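Local coordinates for protein ferritin heavy chain (Trichoplusia ni, PDB 1Z6O) that oxidises ferrous iron with oxygen, as the ferroxidase chain of a secreted insect ferritin shell that stores iron as a ferric mineral, at residues Arg26-Met31 with Thr120-Asn125; Gln30-Ala35 with Ser65-His70. All coordinates share one frame; numbering follows the deposited sequence.

Interaction 1. Residues Arg26-Met31 with Thr120-Asn125; sequences RQQIQM and TKSIRN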
ATOM      1  N   ARG M  26     -39.873  20.293 -36.812  1.00 15.73           N
ATOM      2  CA  ARG M  26     -39.797  21.670 -36.313  1.00 16.83           C
ATOM      3  C   ARG M  26     -40.929  21.937 -35.319  1.00 19.07           C
ATOM      4  O   ARG M  26     -40.741  22.609 -34.296  1.00 17.59           O
ATOM      5  CB  ARG M  26     -39.871  22.677 -37.482  1.00 17.42           C
ATOM      6  CG  ARG M  26     -38.640  22.638 -38.424  1.00 19.46           C
ATOM      7  CD  ARG M  26     -38.829  23.601 -39.622  1.00 20.42           C
ATOM      8  NE  ARG M  26     -38.982  24.971 -39.136  1.00 18.58           N
ATOM      9  CZ  ARG M  26     -37.978  25.829 -38.983  1.00 21.24           C
ATOM     10  NH1 ARG M  26     -36.739  25.476 -39.298  1.00 17.45           N
ATOM     11  NH2 ARG M  26     -38.208  27.026 -38.467  1.00 19.91           N
ATOM     12  N   GLN M  27     -42.111  21.413 -35.620  1.00 17.38           N
ATOM     13  CA  GLN M  27     -43.247  21.593 -34.728  1.00 18.54           C
ATOM     14  C   GLN M  27     -43.001  20.828 -33.417  1.00 18.84           C
ATOM     15  O   GLN M  27     -43.361  21.297 -32.336  1.00 17.50           O
ATOM     16  CB  GLN M  27     -44.527  21.087 -35.400  1.00 22.72           C
ATOM     17  CG  GLN M  27     -45.777  21.278 -34.566  1.00 47.37           C
ATOM     18  CD  GLN M  27     -47.049  21.060 -35.375  1.00 70.47           C
ATOM     19  OE1 GLN M  27     -47.243  21.678 -36.428  1.00 75.57           O
ATOM     20  NE2 GLN M  27     -47.923  20.181 -34.887  1.00 73.27           N
ATOM     21  N   GLN M  28     -42.388  19.653 -33.507  1.00 15.65           N
ATOM     22  CA  GLN M  28     -42.110  18.868 -32.298  1.00 16.50           C
ATOM     23  C   GLN M  28     -41.109  19.608 -31.399  1.00 16.48           C
ATOM     24  O   GLN M  28     -41.217  19.571 -30.173  1.00 17.28           O
ATOM     25  CB  GLN M  28     -41.539  17.489 -32.668  1.00 15.48           C
ATOM     26  CG  GLN M  28     -41.434  16.528 -31.471  1.00 17.09           C
ATOM     27  CD  GLN M  28     -42.801  16.247 -30.867  1.00 25.10           C
ATOM     28  OE1 GLN M  28     -43.772  16.072 -31.591  1.00 21.68           O
ATOM     29  NE2 GLN M  28     -42.882  16.199 -29.536  1.00 19.12           N
ATOM     30  N   ILE M  29     -40.131  20.272 -32.010  1.00 16.18           N
ATOM     31  CA  ILE M  29     -39.142  21.024 -31.237  1.00 16.41           C
ATOM     32  C   ILE M  29     -39.845  22.101 -30.405  1.00 19.24           C
ATOM     33  O   ILE M  29     -39.555  22.266 -29.213  1.00 16.22           O
ATOM     34  CB  ILE M  29     -38.074  21.633 -32.185  1.00 17.08           C
ATOM     35  CG1 ILE M  29     -37.154  20.503 -32.677  1.00 15.59           C
ATOM     36  CG2 ILE M  29     -37.254  22.728 -31.469  1.00 16.92           C
ATOM     37  CD1 ILE M  29     -36.311  20.859 -33.928  1.00 16.62           C
ATOM     38  N   GLN M  30     -40.788  22.819 -31.011  1.00 16.75           N
ATOM     39  CA  GLN M  30     -41.519  23.849 -30.269  1.00 15.69           C
ATOM     40  C   GLN M  30     -42.353  23.197 -29.163  1.00 18.13           C
ATOM     41  O   GLN M  30     -42.483  23.742 -28.065  1.00 17.95           O
ATOM     42  CB  GLN M  30     -42.442  24.660 -31.204  1.00 18.92           C
ATOM     43  CG  GLN M  30     -43.371  25.652 -30.457  1.00 22.14           C
ATOM     44  CD  GLN M  30     -42.596  26.705 -29.663  1.00 30.92           C
ATOM     45  OE1 GLN M  30     -41.717  27.366 -30.199  1.00 27.39           O
ATOM     46  NE2 GLN M  30     -42.928  26.865 -28.384  1.00 30.79           N
ATOM     47  N   MET M  31     -42.920  22.030 -29.444  1.00 15.72           N
ATOM     48  CA  MET M  31     -43.717  21.345 -28.431  1.00 18.72           C
ATOM     49  C   MET M  31     -42.870  20.945 -27.210  1.00 19.33           C
ATOM     50  O   MET M  31     -43.326  21.064 -26.073  1.00 17.51           O
ATOM     51  CB  MET M  31     -44.379  20.097 -29.018  1.00 19.01           C
ATOM     52  CG  MET M  31     -45.309  19.403 -28.025  1.00 21.57           C
ATOM     53  SD  MET M  31     -46.130  17.976 -28.759  1.00 23.48           S
ATOM     54  CE  MET M  31     -47.661  17.900 -27.711  1.00 24.54           C
ATOM     55  N   THR M 120     -46.482  12.010 -26.703  1.00 15.11           N
ATOM     56  CA  THR M 120     -46.346  10.686 -27.316  1.00 16.24           C
ATOM     57  C   THR M 120     -47.143  10.626 -28.619  1.00 19.51           C
ATOM     58  O   THR M 120     -46.668  10.134 -29.645  1.00 16.35           O
ATOM     59  CB  THR M 120     -46.851   9.596 -26.357  1.00 17.59           C
ATOM     60  OG1 THR M 120     -46.076   9.654 -25.155  1.00 16.99           O
ATOM     61  CG2 THR M 120     -46.717   8.193 -26.987  1.00 15.37           C
ATOM     62  N   LYS M 121     -48.363  11.134 -28.575  1.00 15.93           N
ATOM     63  CA  LYS M 121     -49.216  11.146 -29.757  1.00 19.85           C
ATOM     64  C   LYS M 121     -48.582  12.020 -30.852  1.00 19.35           C
ATOM     65  O   LYS M 121     -48.594  11.672 -32.036  1.00 17.14           O
ATOM     66  CB  LYS M 121     -50.589  11.689 -29.362  1.00 21.69           C
ATOM     67  CG  LYS M 121     -51.615  11.706 -30.463  1.00 32.81           C
ATOM     68  CD  LYS M 121     -52.958  12.158 -29.885  1.00 44.55           C
ATOM     69  CE  LYS M 121     -53.969  12.431 -30.987  1.00 66.19           C
ATOM     70  NZ  LYS M 121     -55.231  13.026 -30.449  1.00 76.47           N
ATOM     71  N   SER M 122     -48.018  13.153 -30.457  1.00 16.37           N
ATOM     72  CA  SER M 122     -47.386  14.039 -31.428  1.00 16.63           C
ATOM     73  C   SER M 122     -46.157  13.374 -32.077  1.00 18.77           C
ATOM     74  O   SER M 122     -45.950  13.485 -33.290  1.00 16.82           O
ATOM     75  CB  SER M 122     -46.998  15.364 -30.746  1.00 18.55           C
ATOM     76  OG  SER M 122     -46.310  16.198 -31.660  1.00 20.72           O
ATOM     77  N   ILE M 123     -45.339  12.680 -31.286  1.00 15.61           N
ATOM     78  CA  ILE M 123     -44.167  11.997 -31.847  1.00 14.37           C
ATOM     79  C   ILE M 123     -44.629  10.906 -32.829  1.00 16.32           C
ATOM     80  O   ILE M 123     -44.025  10.719 -33.881  1.00 14.82           O
ATOM     81  CB  ILE M 123     -43.295  11.366 -30.719  1.00 13.96           C
ATOM     82  CG1 ILE M 123     -42.605  12.496 -29.931  1.00 18.50           C
ATOM     83  CG2 ILE M 123     -42.227  10.420 -31.319  1.00 16.14           C
ATOM     84  CD1 ILE M 123     -42.057  12.059 -28.586  1.00 25.02           C
ATOM     85  N   ARG M 124     -45.693  10.183 -32.483  1.00 14.49           N
ATOM     86  CA  ARG M 124     -46.205   9.152 -33.387  1.00 17.83           C
ATOM     87  C   ARG M 124     -46.655   9.813 -34.700  1.00 19.05           C
ATOM     88  O   ARG M 124     -46.523   9.222 -35.775  1.00 17.51           O
ATOM     89  CB  ARG M 124     -47.359   8.366 -32.721  1.00 15.58           C
ATOM     90  CG  ARG M 124     -46.878   7.390 -31.597  1.00 16.96           C
ATOM     91  CD  ARG M 124     -48.077   6.770 -30.847  1.00 19.67           C
ATOM     92  NE  ARG M 124     -49.043   6.298 -31.828  1.00 20.58           N
ATOM     93  CZ  ARG M 124     -48.956   5.144 -32.475  1.00 21.37           C
ATOM     94  NH1 ARG M 124     -47.965   4.296 -32.219  1.00 19.32           N
ATOM     95  NH2 ARG M 124     -49.797   4.889 -33.467  1.00 21.11           N
ATOM     96  N   ASN M 125     -47.182  11.034 -34.625  1.00 17.93           N
ATOM     97  CA  ASN M 125     -47.577  11.737 -35.848  1.00 17.86           C
ATOM     98  C   ASN M 125     -46.364  12.201 -36.657  1.00 18.95           C
ATOM     99  O   ASN M 125     -46.429  12.275 -37.880  1.00 16.79           O
ATOM    100  CB  ASN M 125     -48.497  12.919 -35.529  1.00 19.41           C
ATOM    101  CG  ASN M 125     -49.915  12.462 -35.230  1.00 33.84           C
ATOM    102  OD1 ASN M 125     -50.404  11.513 -35.846  1.00 34.01           O
ATOM    103  ND2 ASN M 125     -50.579  13.129 -34.299  1.00 35.73           N
TER
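Ser122 OG donates a hydrogen bond to Gln28 OE1, the polar link between two antiparallel helices of the ferritin four-helix bundle. The bond is short, 2.5 Å from OG to OE1, and the hydroxyl arrives in the carbonyl plane on a lone pair, with a C=O···O angle of 143°. Beside it Met31, its chain extended, lays SD against Ser122 CB at 3.4 Å. Gln28 NE2 lies against Ile123 CG1 at 3.7 Å, the two side chains crossing at about a right angle. Gln28 reaches across because CG stands anti to the backbone N (chi1 -171°) before the chain bends at chi2. Its amide is held at both ends, since NE2 also bonds to Glu32 OE1, one turn on, the oxygen of that carboxylate not bound to iron. With an alanine here, Ser122 OG would probably lose its acceptor and the metal-bound carboxylate of Glu32 would be less restrained at OE1. The segment axes stay 10.4 Å apart, a gap spanned by side chains. Leu74 of helix 54-80 flanks Gln28, while Leu150 of helix 139-168 packs on Ile123, whose CG1 also lies 3.9 Å from Gln28 CD.

Interaction 2. Residues Gln30-Ala35 with Ser65-His70; sequences QMEVGA and SEEREH. With FE (Fe (III) ion), chain B.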
ATOM      1  N   GLN M  30     -40.788  22.819 -31.011  1.00 16.75           N
ATOM      2  CA  GLN M  30     -41.519  23.849 -30.269  1.00 15.69           C
ATOM      3  C   GLN M  30     -42.353  23.197 -29.163  1.00 18.13           C
ATOM      4  O   GLN M  30     -42.483  23.742 -28.065  1.00 17.95           O
ATOM      5  CB  GLN M  30     -42.442  24.660 -31.204  1.00 18.92           C
ATOM      6  CG  GLN M  30     -43.371  25.652 -30.457  1.00 22.14           C
ATOM      7  CD  GLN M  30     -42.596  26.705 -29.663  1.00 30.92           C
ATOM      8  OE1 GLN M  30     -41.717  27.366 -30.199  1.00 27.39           O
ATOM      9  NE2 GLN M  30     -42.928  26.865 -28.384  1.00 30.79           N
ATOM     10  N   MET M  31     -42.920  22.030 -29.444  1.00 15.72           N
ATOM     11  CA  MET M  31     -43.717  21.345 -28.431  1.00 18.72           C
ATOM     12  C   MET M  31     -42.870  20.945 -27.210  1.00 19.33           C
ATOM     13  O   MET M  31     -43.326  21.064 -26.073  1.00 17.51           O
ATOM     14  CB  MET M  31     -44.379  20.097 -29.018  1.00 19.01           C
ATOM     15  CG  MET M  31     -45.309  19.403 -28.025  1.00 21.57           C
ATOM     16  SD  MET M  31     -46.130  17.976 -28.759  1.00 23.48           S
ATOM     17  CE  MET M  31     -47.661  17.900 -27.711  1.00 24.54           C
ATOM     18  N   GLU M  32     -41.647  20.467 -27.439  1.00 15.93           N
ATOM     19  CA  GLU M  32     -40.767  20.081 -26.325  1.00 16.66           C
ATOM     20  C   GLU M  32     -40.437  21.321 -25.492  1.00 18.05           C
ATOM     21  O   GLU M  32     -40.422  21.267 -24.263  1.00 16.70           O
ATOM     22  CB  GLU M  32     -39.455  19.464 -26.838  1.00 15.68           C
ATOM     23  CG  GLU M  32     -39.628  18.220 -27.717  1.00 19.89           C
ATOM     24  CD  GLU M  32     -40.119  16.981 -26.968  1.00 25.99           C
ATOM     25  OE1 GLU M  32     -40.605  16.042 -27.648  1.00 26.26           O
ATOM     26  OE2 GLU M  32     -40.009  16.919 -25.721  1.00 23.01           O
ATOM     27  N   VAL M  33     -40.155  22.437 -26.161  1.00 16.59           N
ATOM     28  CA  VAL M  33     -39.844  23.674 -25.441  1.00 16.94           C
ATOM     29  C   VAL M  33     -41.061  24.111 -24.623  1.00 21.42           C
ATOM     30  O   VAL M  33     -40.925  24.507 -23.462  1.00 19.98           O
ATOM     31  CB  VAL M  33     -39.394  24.794 -26.425  1.00 19.44           C
ATOM     32  CG1 VAL M  33     -39.337  26.158 -25.710  1.00 21.47           C
ATOM     33  CG2 VAL M  33     -38.003  24.446 -26.974  1.00 20.22           C
ATOM     34  N   GLY M  34     -42.249  24.027 -25.221  1.00 18.93           N
ATOM     35  CA  GLY M  34     -43.463  24.386 -24.498  1.00 18.61           C
ATOM     36  C   GLY M  34     -43.623  23.513 -23.254  1.00 21.33           C
ATOM     37  O   GLY M  34     -44.031  23.990 -22.193  1.00 20.19           O
ATOM     38  N   ALA M  35     -43.314  22.226 -23.376  1.00 18.20           N
ATOM     39  CA  ALA M  35     -43.413  21.333 -22.227  1.00 19.81           C
ATOM     40  C   ALA M  35     -42.388  21.747 -21.163  1.00 19.01           C
ATOM     41  O   ALA M  35     -42.711  21.730 -19.975  1.00 19.09           O
ATOM     42  CB  ALA M  35     -43.183  19.871 -22.653  1.00 17.31           C
ATOM     43  N   SER M  65     -35.848  20.461 -17.303  1.00 14.32           N
ATOM     44  CA  SER M  65     -34.524  20.366 -17.919  1.00 14.82           C
ATOM     45  C   SER M  65     -34.458  19.208 -18.914  1.00 17.17           C
ATOM     46  O   SER M  65     -33.786  19.296 -19.942  1.00 16.97           O
ATOM     47  CB  SER M  65     -33.445  20.200 -16.838  1.00 18.14           C
ATOM     48  OG  SER M  65     -33.338  21.404 -16.096  1.00 20.60           O
ATOM     49  N   GLU M  66     -35.155  18.121 -18.608  1.00 15.72           N
ATOM     50  CA  GLU M  66     -35.176  16.976 -19.513  1.00 17.45           C
ATOM     51  C   GLU M  66     -35.892  17.345 -20.828  1.00 18.74           C
ATOM     52  O   GLU M  66     -35.454  16.944 -21.907  1.00 17.69           O
ATOM     53  CB  GLU M  66     -35.891  15.794 -18.849  1.00 24.10           C
ATOM     54  CG  GLU M  66     -35.750  14.487 -19.601  1.00 48.98           C
ATOM     55  CD  GLU M  66     -34.358  13.872 -19.459  1.00 71.82           C
ATOM     56  OE1 GLU M  66     -33.353  14.544 -19.792  1.00 77.54           O
ATOM     57  OE2 GLU M  66     -34.271  12.708 -19.010  1.00 83.67           O
ATOM     58  N   GLU M  67     -36.991  18.093 -20.754  1.00 14.96           N
ATOM     59  CA  GLU M  67     -37.699  18.475 -21.987  1.00 15.29           C
ATOM     60  C   GLU M  67     -36.813  19.399 -22.831  1.00 18.18           C
ATOM     61  O   GLU M  67     -36.845  19.357 -24.065  1.00 17.20           O
ATOM     62  CB  GLU M  67     -39.031  19.174 -21.680  1.00 16.51           C
ATOM     63  CG  GLU M  67     -40.104  18.267 -21.040  1.00 19.63           C
ATOM     64  CD  GLU M  67     -40.388  16.990 -21.853  1.00 28.21           C
ATOM     65  OE1 GLU M  67     -40.286  17.032 -23.100  1.00 25.39           O
ATOM     66  OE2 GLU M  67     -40.732  15.944 -21.248  1.00 38.11           O
ATOM     67  N   ARG M  68     -36.041  20.254 -22.170  1.00 16.91           N
ATOM     68  CA  ARG M  68     -35.126  21.132 -22.897  1.00 16.39           C
ATOM     69  C   ARG M  68     -34.103  20.248 -23.622  1.00 17.38           C
ATOM     70  O   ARG M  68     -33.735  20.523 -24.766  1.00 18.15           O
ATOM     71  CB  ARG M  68     -34.427  22.088 -21.921  1.00 17.91           C
ATOM     72  CG  ARG M  68     -33.293  22.921 -22.526  1.00 17.13           C
ATOM     73  CD  ARG M  68     -32.836  24.002 -21.512  1.00 17.31           C
ATOM     74  NE  ARG M  68     -31.685  24.777 -21.986  1.00 16.44           N
ATOM     75  CZ  ARG M  68     -30.416  24.421 -21.821  1.00 22.76           C
ATOM     76  NH1 ARG M  68     -29.440  25.198 -22.291  1.00 20.15           N
ATOM     77  NH2 ARG M  68     -30.118  23.299 -21.174  1.00 19.07           N
ATOM     78  N   GLU M  69     -33.635  19.187 -22.963  1.00 15.51           N
ATOM     79  CA  GLU M  69     -32.680  18.276 -23.612  1.00 17.95           C
ATOM     80  C   GLU M  69     -33.345  17.578 -24.816  1.00 20.35           C
ATOM     81  O   GLU M  69     -32.686  17.323 -25.822  1.00 17.77           O
ATOM     82  CB  GLU M  69     -32.180  17.194 -22.643  1.00 20.41           C
ATOM     83  CG  GLU M  69     -31.310  17.696 -21.483  1.00 34.11           C
ATOM     84  CD  GLU M  69     -30.018  18.373 -21.947  1.00 48.62           C
ATOM     85  OE1 GLU M  69     -29.395  17.880 -22.916  1.00 45.55           O
ATOM     86  OE2 GLU M  69     -29.618  19.389 -21.334  1.00 42.84           O
ATOM     87  N   HIS M  70     -34.631  17.240 -24.709  1.00 15.95           N
ATOM     88  CA  HIS M  70     -35.332  16.594 -25.833  1.00 17.82           C
ATOM     89  C   HIS M  70     -35.347  17.541 -27.030  1.00 18.98           C
ATOM     90  O   HIS M  70     -35.133  17.120 -28.170  1.00 16.63           O
ATOM     91  CB  HIS M  70     -36.789  16.246 -25.475  1.00 16.79           C
ATOM     92  CG  HIS M  70     -36.922  15.155 -24.460  1.00 19.78           C
ATOM     93  ND1 HIS M  70     -38.137  14.801 -23.902  1.00 21.33           N
ATOM     94  CD2 HIS M  70     -35.994  14.349 -23.888  1.00 21.62           C
ATOM     95  CE1 HIS M  70     -37.946  13.829 -23.027  1.00 28.12           C
ATOM     96  NE2 HIS M  70     -36.656  13.535 -23.001  1.00 23.27           N
TER
HETATM   97 FE    FE B 300     -39.993  15.464 -24.402  1.00 18.93          FE
HETATM   98  O   HOH W   1     -41.385  14.398 -23.339  1.00 25.00           O
HETATM   99  O   HOH W   2     -40.175  14.172 -25.983  1.00 24.31           O
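Glu32 OE2, Glu67 OE1 and His70 ND1 converge on one ferric ion, the first iron site of the ferroxidase centre in this ferritin bundle. Each carboxylate gives one oxygen to the metal, Glu32 OE2 at 2.0 Å from the iron and Glu67 OE1 at 2.1 Å, and their planes lie only 13° apart. The shared ion explains why Glu32 OE2 and Glu67 OE1 sit just 2.6 Å from each other. In His70, chi1 (-69°) swings the ring to the metal side and chi2 (173°) presents ND1 to the iron at 2.0 Å, with Glu32 OE2 at the ring edge. The tight part is where the helices run close: the axes of the two segments approach to 7.9 Å, and Ala35 CB rests on Glu67 CG at 3.8 Å. The metal's other side is wet by comparison, two waters completing five ligands, and water 1 donates to Glu67 OE2 at 2.7 Å. That oxygen and Glu116 OE2, of an inferred second iron site, are close like charges. Helix 105-132 supplies Val119 against Glu32, and on the outer side Arg68 forms a salt bridge with Asp81 of a ferritin light chain, so helix 54-80 joins the iron centre to the subunit interface.

In the fold
Both interactions start from helix 19-47, at overlapping stretches, and their centres are about 10 Å apart. Interaction 2 is fully buried and near the middle of the chain, joining that helix to 54-80; interaction 1, with helix 105-132, is only partly buried. Their chemistry follows this placement. In interaction 2 acidic and imidazole ligands are drawn together by a ferric ion across closely spaced helices, whereas interaction 1 bridges a wider separation with neutral amide, hydroxyl, thioether and aliphatic groups. Through one turn of helix 19-47, interaction 1 serves as second shell to the iron site of interaction 2.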